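Local coordinates for cobalamin biosynthesis protein CobN (Mycobacterium tuberculosis, PDB 7C6O), which is the large, catalytic subunit of cobaltochelatase, which probably inserts cobalt into the corrin ring during cobalamin biosynthesis, at residues A[989-1003]-A[1029-1043]. Numbering follows the deposited sequence.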
ATOM      1  N   ARG A 989      31.083  -0.834  -3.023  1.00 27.09           N
ATOM      2  CA  ARG A 989      29.654  -1.027  -2.787  1.00 26.14           C
ATOM      3  C   ARG A 989      29.227  -0.415  -1.459  1.00 23.87           C
ATOM      4  O   ARG A 989      28.158   0.202  -1.365  1.00 24.05           O
ATOM      5  CB  ARG A 989      29.310  -2.517  -2.835  1.00 23.47           C
ATOM      6  CG  ARG A 989      27.903  -2.875  -2.346  1.00 21.50           C
ATOM      7  CD  ARG A 989      26.801  -2.476  -3.336  1.00 18.39           C
ATOM      8  NE  ARG A 989      26.455  -1.058  -3.247  1.00 18.80           N
ATOM      9  CZ  ARG A 989      25.382  -0.512  -3.812  1.00 19.38           C
ATOM     10  NH1 ARG A 989      24.536  -1.263  -4.505  1.00 19.07           N
ATOM     11  NH2 ARG A 989      25.151   0.788  -3.679  1.00 18.50           N
ATOM     12  N   ARG A 990      30.049  -0.567  -0.418  1.00 21.66           N
ATOM     13  CA  ARG A 990      29.732   0.064   0.859  1.00 22.89           C
ATOM     14  C   ARG A 990      29.763   1.582   0.744  1.00 23.38           C
ATOM     15  O   ARG A 990      28.929   2.275   1.340  1.00 21.62           O
ATOM     16  CB  ARG A 990      30.704  -0.407   1.940  1.00 22.24           C
ATOM     17  CG  ARG A 990      30.560  -1.868   2.335  1.00 24.96           C
ATOM     18  CD  ARG A 990      31.406  -2.164   3.564  1.00 27.11           C
ATOM     19  NE  ARG A 990      31.112  -1.218   4.637  1.00 31.78           N
ATOM     20  CZ  ARG A 990      31.837  -1.085   5.741  1.00 36.21           C
ATOM     21  NH1 ARG A 990      32.911  -1.839   5.928  1.00 38.80           N
ATOM     22  NH2 ARG A 990      31.490  -0.191   6.657  1.00 38.62           N
ATOM     23  N   ALA A 991      30.710   2.117  -0.031  1.00 23.78           N
ATOM     24  CA  ALA A 991      30.872   3.562  -0.139  1.00 23.70           C
ATOM     25  C   ALA A 991      29.708   4.237  -0.852  1.00 21.63           C
ATOM     26  O   ALA A 991      29.517   5.446  -0.683  1.00 25.84           O
ATOM     27  CB  ALA A 991      32.182   3.890  -0.857  1.00 23.87           C
ATOM     28  N   THR A 992      28.931   3.500  -1.643  1.00 21.62           N
ATOM     29  CA  THR A 992      27.776   4.060  -2.334  1.00 21.32           C
ATOM     30  C   THR A 992      26.454   3.610  -1.722  1.00 17.97           C
ATOM     31  O   THR A 992      25.399   3.807  -2.336  1.00 16.34           O
ATOM     32  CB  THR A 992      27.808   3.692  -3.817  1.00 21.56           C
ATOM     33  OG1 THR A 992      27.798   2.265  -3.959  1.00 20.63           O
ATOM     34  CG2 THR A 992      29.057   4.265  -4.480  1.00 24.97           C
ATOM     35  N   THR A 993      26.485   3.009  -0.537  1.00 18.72           N
ATOM     36  CA  THR A 993      25.266   2.557   0.118  1.00 17.07           C
ATOM     37  C   THR A 993      24.542   3.755   0.717  1.00 13.92           C
ATOM     38  O   THR A 993      25.124   4.506   1.508  1.00 16.37           O
ATOM     39  CB  THR A 993      25.590   1.518   1.189  1.00 19.58           C
ATOM     40  OG1 THR A 993      26.140   0.350   0.566  1.00 18.84           O
ATOM     41  CG2 THR A 993      24.338   1.129   1.954  1.00 19.95           C
ATOM     42  N   ARG A 994      23.278   3.938   0.330  1.00 14.54           N
ATOM     43  CA  ARG A 994      22.467   5.056   0.813  1.00 16.88           C
ATOM     44  C   ARG A 994      21.056   4.673   1.237  1.00 19.08           C
ATOM     45  O   ARG A 994      20.418   5.463   1.944  1.00 18.43           O
ATOM     46  CB  ARG A 994      22.368   6.151  -0.259  1.00 15.09           C
ATOM     47  CG  ARG A 994      23.672   6.868  -0.564  1.00 15.78           C
ATOM     48  CD  ARG A 994      24.175   7.646   0.639  1.00 16.75           C
ATOM     49  NE  ARG A 994      25.342   8.462   0.310  1.00 16.81           N
ATOM     50  CZ  ARG A 994      26.593   8.011   0.306  1.00 20.24           C
ATOM     51  NH1 ARG A 994      26.845   6.743   0.610  1.00 16.55           N
ATOM     52  NH2 ARG A 994      27.593   8.825  -0.006  1.00 20.56           N
ATOM     53  N   ILE A 995      20.536   3.515   0.840  1.00 17.42           N
ATOM     54  CA  ILE A 995      19.144   3.150   1.073  1.00 17.30           C
ATOM     55  C   ILE A 995      19.085   2.143   2.214  1.00 18.49           C
ATOM     56  O   ILE A 995      19.692   1.068   2.139  1.00 18.68           O
ATOM     57  CB  ILE A 995      18.498   2.579  -0.197  1.00 16.44           C
ATOM     58  CG1 ILE A 995      18.741   3.512  -1.385  1.00 17.54           C
ATOM     59  CG2 ILE A 995      17.003   2.363   0.017  1.00 14.42           C
ATOM     60  CD1 ILE A 995      18.308   2.932  -2.708  1.00 19.56           C
ATOM     61  N   PHE A 996      18.340   2.479   3.262  1.00 14.34           N
ATOM     62  CA  PHE A 996      18.184   1.608   4.416  1.00 13.87           C
ATOM     63  C   PHE A 996      16.701   1.372   4.674  1.00 16.12           C
ATOM     64  O   PHE A 996      15.855   2.182   4.289  1.00 15.87           O
ATOM     65  CB  PHE A 996      18.870   2.208   5.651  1.00 13.60           C
ATOM     66  CG  PHE A 996      20.336   2.470   5.448  1.00 16.42           C
ATOM     67  CD1 PHE A 996      21.277   1.503   5.767  1.00 17.66           C
ATOM     68  CD2 PHE A 996      20.772   3.670   4.908  1.00 16.99           C
ATOM     69  CE1 PHE A 996      22.630   1.735   5.565  1.00 18.11           C
ATOM     70  CE2 PHE A 996      22.121   3.909   4.703  1.00 18.00           C
ATOM     71  CZ  PHE A 996      23.050   2.942   5.034  1.00 17.53           C
ATOM     72  N   GLY A 997      16.391   0.243   5.304  1.00 15.98           N
ATOM     73  CA  GLY A 997      15.007  -0.092   5.555  1.00 16.95           C
ATOM     74  C   GLY A 997      14.862  -1.159   6.617  1.00 15.39           C
ATOM     75  O   GLY A 997      15.832  -1.555   7.266  1.00 14.12           O
ATOM     76  N   SER A 998      13.620  -1.615   6.788  1.00 13.96           N
ATOM     77  CA  SER A 998      13.320  -2.673   7.742  1.00 15.14           C
ATOM     78  C   SER A 998      14.123  -3.930   7.426  1.00 17.54           C
ATOM     79  O   SER A 998      14.505  -4.178   6.281  1.00 18.97           O
ATOM     80  CB  SER A 998      11.822  -3.001   7.721  1.00 16.96           C
ATOM     81  OG  SER A 998      11.052  -1.959   8.297  1.00 15.45           O
ATOM     82  N   LYS A 999      14.378  -4.725   8.463  1.00 16.94           N
ATOM     83  CA  LYS A 999      15.024  -6.014   8.271  1.00 14.43           C
ATOM     84  C   LYS A 999      14.225  -6.842   7.266  1.00 14.47           C
ATOM     85  O   LYS A 999      12.987  -6.829   7.301  1.00 13.34           O
ATOM     86  CB  LYS A 999      15.132  -6.761   9.605  1.00 17.44           C
ATOM     87  CG  LYS A 999      15.835  -8.110   9.524  1.00 14.62           C
ATOM     88  CD  LYS A 999      16.035  -8.726  10.901  1.00 15.92           C
ATOM     89  CE  LYS A 999      16.812 -10.034  10.808  1.00 17.97           C
ATOM     90  NZ  LYS A 999      17.026 -10.674  12.138  1.00 19.76           N
ATOM     91  N   PRO A1000      14.892  -7.541   6.345  1.00 14.77           N
ATOM     92  CA  PRO A1000      14.165  -8.377   5.383  1.00 14.83           C
ATOM     93  C   PRO A1000      13.220  -9.332   6.092  1.00 16.31           C
ATOM     94  O   PRO A1000      13.554  -9.918   7.124  1.00 16.46           O
ATOM     95  CB  PRO A1000      15.279  -9.134   4.653  1.00 19.21           C
ATOM     96  CG  PRO A1000      16.473  -8.278   4.802  1.00 18.78           C
ATOM     97  CD  PRO A1000      16.348  -7.583   6.125  1.00 15.73           C
ATOM     98  N   GLY A1001      12.026  -9.475   5.528  1.00 15.41           N
ATOM     99  CA  GLY A1001      11.006 -10.302   6.119  1.00 15.64           C
ATOM    100  C   GLY A1001      10.245  -9.662   7.257  1.00 18.49           C
ATOM    101  O   GLY A1001       9.401 -10.332   7.863  1.00 21.01           O
ATOM    102  N   THR A1002      10.514  -8.394   7.582  1.00 17.00           N
ATOM    103  CA  THR A1002       9.912  -7.711   8.721  0.60 17.96           C
ATOM    104  C   THR A1002       9.497  -6.304   8.311  1.00 15.68           C
ATOM    105  O   THR A1002       9.802  -5.834   7.209  1.00 15.16           O
ATOM    106  CB  THR A1002      10.870  -7.627   9.919  0.60 20.07           C
ATOM    107  OG1 THR A1002      11.792  -6.547   9.717  0.60 19.24           O
ATOM    108  CG2 THR A1002      11.652  -8.907  10.080  0.60 23.00           C
ATOM    109  N   TYR A1003       8.850  -5.610   9.252  1.00 14.61           N
ATOM    110  CA  TYR A1003       8.295  -4.282   9.037  1.00 17.14           C
ATOM    111  C   TYR A1003       8.471  -3.439  10.291  1.00 19.96           C
ATOM    112  O   TYR A1003       8.761  -3.948  11.375  1.00 20.35           O
ATOM    113  CB  TYR A1003       6.811  -4.374   8.654  1.00 17.32           C
ATOM    114  CG  TYR A1003       6.616  -5.241   7.443  1.00 17.68           C
ATOM    115  CD1 TYR A1003       6.729  -4.705   6.172  1.00 15.17           C
ATOM    116  CD2 TYR A1003       6.382  -6.607   7.567  1.00 16.90           C
ATOM    117  CE1 TYR A1003       6.589  -5.489   5.058  1.00 17.00           C
ATOM    118  CE2 TYR A1003       6.242  -7.407   6.448  1.00 15.33           C
ATOM    119  CZ  TYR A1003       6.347  -6.838   5.196  1.00 16.84           C
ATOM    120  OH  TYR A1003       6.212  -7.611   4.071  1.00 16.92           O
ATOM    121  N   TRP A1029      15.970  -2.062  13.973  1.00 17.45           N
ATOM    122  CA  TRP A1029      14.849  -2.276  13.071  1.00 16.01           C
ATOM    123  C   TRP A1029      15.097  -1.760  11.661  1.00 15.54           C
ATOM    124  O   TRP A1029      14.421  -2.213  10.732  1.00 19.42           O
ATOM    125  CB  TRP A1029      13.583  -1.608  13.628  1.00 17.35           C
ATOM    126  CG  TRP A1029      13.003  -2.294  14.835  1.00 15.12           C
ATOM    127  CD1 TRP A1029      13.625  -2.521  16.029  1.00 15.32           C
ATOM    128  CD2 TRP A1029      11.679  -2.827  14.965  1.00 14.19           C
ATOM    129  NE1 TRP A1029      12.772  -3.164  16.892  1.00 16.63           N
ATOM    130  CE2 TRP A1029      11.571  -3.362  16.265  1.00 16.40           C
ATOM    131  CE3 TRP A1029      10.573  -2.898  14.111  1.00 14.96           C
ATOM    132  CZ2 TRP A1029      10.404  -3.969  16.729  1.00 16.18           C
ATOM    133  CZ3 TRP A1029       9.413  -3.496  14.576  1.00 13.37           C
ATOM    134  CH2 TRP A1029       9.339  -4.024  15.872  1.00 14.48           C
ATOM    135  N   GLY A1030      16.045  -0.843  11.473  1.00 15.04           N
ATOM    136  CA  GLY A1030      16.235  -0.230  10.172  1.00 14.20           C
ATOM    137  C   GLY A1030      17.666  -0.165   9.673  1.00 17.80           C
ATOM    138  O   GLY A1030      17.943   0.501   8.670  1.00 17.70           O
ATOM    139  N   GLY A1031      18.582  -0.857  10.347  1.00 17.40           N
ATOM    140  CA  GLY A1031      19.978  -0.838   9.950  1.00 16.42           C
ATOM    141  C   GLY A1031      20.318  -1.865   8.888  1.00 17.94           C
ATOM    142  O   GLY A1031      21.262  -2.645   9.048  1.00 19.88           O
ATOM    143  N   PHE A1032      19.567  -1.861   7.790  1.00 15.19           N
ATOM    144  CA  PHE A1032      19.694  -2.862   6.738  1.00 16.13           C
ATOM    145  C   PHE A1032      19.688  -2.170   5.384  1.00 16.89           C
ATOM    146  O   PHE A1032      18.829  -1.324   5.119  1.00 16.21           O
ATOM    147  CB  PHE A1032      18.563  -3.892   6.848  1.00 14.57           C
ATOM    148  CG  PHE A1032      18.515  -4.567   8.186  1.00 16.08           C
ATOM    149  CD1 PHE A1032      17.789  -4.015   9.230  1.00 14.95           C
ATOM    150  CD2 PHE A1032      19.240  -5.726   8.416  1.00 15.85           C
ATOM    151  CE1 PHE A1032      17.769  -4.620  10.473  1.00 15.17           C
ATOM    152  CE2 PHE A1032      19.223  -6.337   9.658  1.00 16.49           C
ATOM    153  CZ  PHE A1032      18.487  -5.783  10.686  1.00 14.77           C
ATOM    154  N   ALA A1033      20.645  -2.529   4.532  1.00 16.78           N
ATOM    155  CA  ALA A1033      20.902  -1.818   3.286  1.00 16.93           C
ATOM    156  C   ALA A1033      20.189  -2.484   2.118  1.00 16.30           C
ATOM    157  O   ALA A1033      20.187  -3.712   1.997  1.00 17.58           O
ATOM    158  CB  ALA A1033      22.403  -1.751   3.004  1.00 15.48           C
ATOM    159  N   TYR A1034      19.600  -1.665   1.247  1.00 14.41           N
ATOM    160  CA  TYR A1034      18.878  -2.150   0.081  1.00 15.53           C
ATOM    161  C   TYR A1034      19.465  -1.549  -1.187  1.00 18.26           C
ATOM    162  O   TYR A1034      20.011  -0.441  -1.176  1.00 18.46           O
ATOM    163  CB  TYR A1034      17.381  -1.838   0.188  1.00 16.37           C
ATOM    164  CG  TYR A1034      16.697  -2.725   1.200  1.00 17.63           C
ATOM    165  CD1 TYR A1034      16.164  -3.951   0.825  1.00 16.49           C
ATOM    166  CD2 TYR A1034      16.620  -2.358   2.539  1.00 16.70           C
ATOM    167  CE1 TYR A1034      15.556  -4.779   1.749  1.00 17.08           C
ATOM    168  CE2 TYR A1034      16.012  -3.180   3.474  1.00 15.09           C
ATOM    169  CZ  TYR A1034      15.480  -4.389   3.071  1.00 16.19           C
ATOM    170  OH  TYR A1034      14.876  -5.214   3.992  1.00 14.50           O
ATOM    171  N   GLY A1035      19.346  -2.294  -2.277  1.00 19.00           N
ATOM    172  CA  GLY A1035      19.964  -1.963  -3.542  1.00 14.96           C
ATOM    173  C   GLY A1035      20.633  -3.172  -4.152  1.00 18.56           C
ATOM    174  O   GLY A1035      20.566  -4.285  -3.633  1.00 17.53           O
ATOM    175  N   ARG A1036      21.293  -2.937  -5.284  1.00 18.89           N
ATOM    176  CA  ARG A1036      21.946  -4.023  -6.008  1.00 22.69           C
ATOM    177  C   ARG A1036      23.048  -4.651  -5.162  1.00 21.82           C
ATOM    178  O   ARG A1036      23.929  -3.953  -4.649  1.00 22.55           O
ATOM    179  CB  ARG A1036      22.521  -3.514  -7.330  1.00 26.38           C
ATOM    180  CG  ARG A1036      21.480  -3.037  -8.336  1.00 30.61           C
ATOM    181  CD  ARG A1036      22.108  -2.849  -9.715  1.00 34.58           C
ATOM    182  NE  ARG A1036      21.269  -2.060 -10.615  1.00 34.90           N
ATOM    183  CZ  ARG A1036      20.389  -2.578 -11.465  1.00 36.72           C
ATOM    184  NH1 ARG A1036      20.220  -3.891 -11.530  1.00 41.13           N
ATOM    185  NH2 ARG A1036      19.672  -1.780 -12.249  1.00 34.18           N
ATOM    186  N   ASP A1037      22.992  -5.977  -5.021  1.00 23.80           N
ATOM    187  CA  ASP A1037      23.926  -6.760  -4.212  1.00 26.93           C
ATOM    188  C   ASP A1037      23.876  -6.386  -2.733  1.00 26.17           C
ATOM    189  O   ASP A1037      24.799  -6.704  -1.977  1.00 26.19           O
ATOM    190  CB  ASP A1037      25.362  -6.641  -4.734  1.00 30.10           C
ATOM    191  CG  ASP A1037      25.501  -7.125  -6.163  1.00 35.77           C
ATOM    192  OD1 ASP A1037      24.839  -8.122  -6.520  1.00 37.13           O
ATOM    193  OD2 ASP A1037      26.267  -6.502  -6.928  1.00 39.12           O
ATOM    194  N   LEU A1038      22.811  -5.711  -2.300  1.00 23.91           N
ATOM    195  CA  LEU A1038      22.587  -5.421  -0.890  1.00 22.25           C
ATOM    196  C   LEU A1038      21.442  -6.256  -0.330  1.00 21.69           C
ATOM    197  O   LEU A1038      21.661  -7.088   0.555  1.00 25.75           O
ATOM    198  CB  LEU A1038      22.318  -3.921  -0.700  1.00 17.77           C
ATOM    199  CG  LEU A1038      23.480  -3.010  -1.101  1.00 15.43           C
ATOM    200  CD1 LEU A1038      23.097  -1.545  -0.977  1.00 14.91           C
ATOM    201  CD2 LEU A1038      24.713  -3.317  -0.261  1.00 15.08           C
ATOM    202  N   ASP A1039      20.221  -6.038  -0.820  1.00 21.52           N
ATOM    203  CA  ASP A1039      19.082  -6.929  -0.585  1.00 22.57           C
ATOM    204  C   ASP A1039      18.766  -7.110   0.899  1.00 22.55           C
ATOM    205  O   ASP A1039      18.329  -8.183   1.325  1.00 23.25           O
ATOM    206  CB  ASP A1039      19.310  -8.289  -1.250  1.00 28.71           C
ATOM    207  CG  ASP A1039      19.523  -8.172  -2.745  1.00 31.67           C
ATOM    208  OD1 ASP A1039      18.783  -7.404  -3.395  1.00 34.06           O
ATOM    209  OD2 ASP A1039      20.436  -8.840  -3.268  1.00 34.36           O
ATOM    210  N   GLY A1040      18.978  -6.073   1.700  1.00 19.17           N
ATOM    211  CA  GLY A1040      18.597  -6.112   3.095  1.00 17.25           C
ATOM    212  C   GLY A1040      19.634  -6.647   4.056  1.00 18.99           C
ATOM    213  O   GLY A1040      19.295  -6.917   5.215  1.00 17.13           O
ATOM    214  N   ARG A1041      20.883  -6.808   3.625  1.00 17.71           N
ATOM    215  CA  ARG A1041      21.919  -7.247   4.548  1.00 20.91           C
ATOM    216  C   ARG A1041      22.128  -6.200   5.637  1.00 19.38           C
ATOM    217  O   ARG A1041      21.937  -5.000   5.420  1.00 17.84           O
ATOM    218  CB  ARG A1041      23.232  -7.496   3.802  1.00 25.97           C
ATOM    219  CG  ARG A1041      23.949  -6.231   3.350  1.00 26.13           C
ATOM    220  CD  ARG A1041      25.228  -6.561   2.596  1.00 31.79           C
ATOM    221  NE  ARG A1041      26.042  -5.374   2.344  1.00 34.58           N
ATOM    222  CZ  ARG A1041      27.103  -5.354   1.541  1.00 37.28           C
ATOM    223  NH1 ARG A1041      27.477  -6.455   0.903  1.00 37.20           N
ATOM    224  NH2 ARG A1041      27.787  -4.229   1.370  1.00 36.89           N
ATOM    225  N   GLU A1042      22.504  -6.665   6.828  1.00 18.29           N
ATOM    226  CA  GLU A1042      22.797  -5.753   7.927  0.70 20.93           C
ATOM    227  C   GLU A1042      23.975  -4.863   7.558  1.00 21.29           C
ATOM    228  O   GLU A1042      25.011  -5.352   7.098  1.00 19.24           O
ATOM    229  CB  GLU A1042      23.102  -6.543   9.203  0.70 22.30           C
ATOM    230  CG  GLU A1042      23.601  -5.707  10.385  0.70 23.91           C
ATOM    231  CD  GLU A1042      25.119  -5.590  10.436  0.70 25.37           C
ATOM    232  OE1 GLU A1042      25.635  -4.453  10.397  0.70 21.72           O
ATOM    233  OE2 GLU A1042      25.798  -6.637  10.516  0.70 25.75           O
ATOM    234  N   ALA A1043      23.813  -3.555   7.752  1.00 20.64           N
ATOM    235  CA  ALA A1043      24.834  -2.582   7.392  1.00 21.86           C
ATOM    236  C   ALA A1043      24.853  -1.456   8.427  1.00 20.42           C
ATOM    237  O   ALA A1043      24.708  -0.279   8.110  1.00 20.86           O
ATOM    238  CB  ALA A1043      24.590  -2.047   5.983  1.00 21.50           C
TER
HETATM  239  O   HOH W   1      26.684  -1.685   2.361  1.00 24.21           O
HETATM  240  O   HOH W   2      21.790   1.611  -1.016  1.00 18.00           O
HETATM  241  O   HOH W   3      12.039  -3.873  10.783  1.00 26.92           O
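Lys-999 lies over one face of the Phe-1032 ring, its CB 3.7 Å from the ring centroid in a CH-pi contact, while Gly-997 O sits at the ring's edge. The lysine's first torsion sets CG opposite its own backbone N (chi1 -178°), and the extended chain runs on over the CZ-CE2 side of the ring before its ammonium reaches a salt bridge with Asp-525. The Tyr-1034 ring has Gly-1040 CA over one face and Ser-998 O at its edge, in plane; its hydroxyl donates to that carbonyl, OH to O 2.5 Å, nearly end-on. Pro-1000 packs tightly against the same glycine, CG to Gly-1040 CA 3.5 Å. At the far end, Leu-1038 CD1 covers the centre of the Arg-989 guanidinium, and NH1 gives Arg-1036 O an in-plane bond of 2.8 Å on a lone pair. Between these ends, Tyr-1034 N to Ile-995 O and Gly-997 N to Phe-1032 O, both 2.9 Å, join two antiparallel strands near one margin of a mixed sheet, where 1032-1034 and 1041-1042 form a hairpin. Water 1 bridges Thr-993 OG1 and Arg-1041 NH2. The hairpin's loop is thus held by a guanidinium whose charge Asp-956 probably balances, while Tyr-1034, just before it, ties Ser-998 through an uncharged bond.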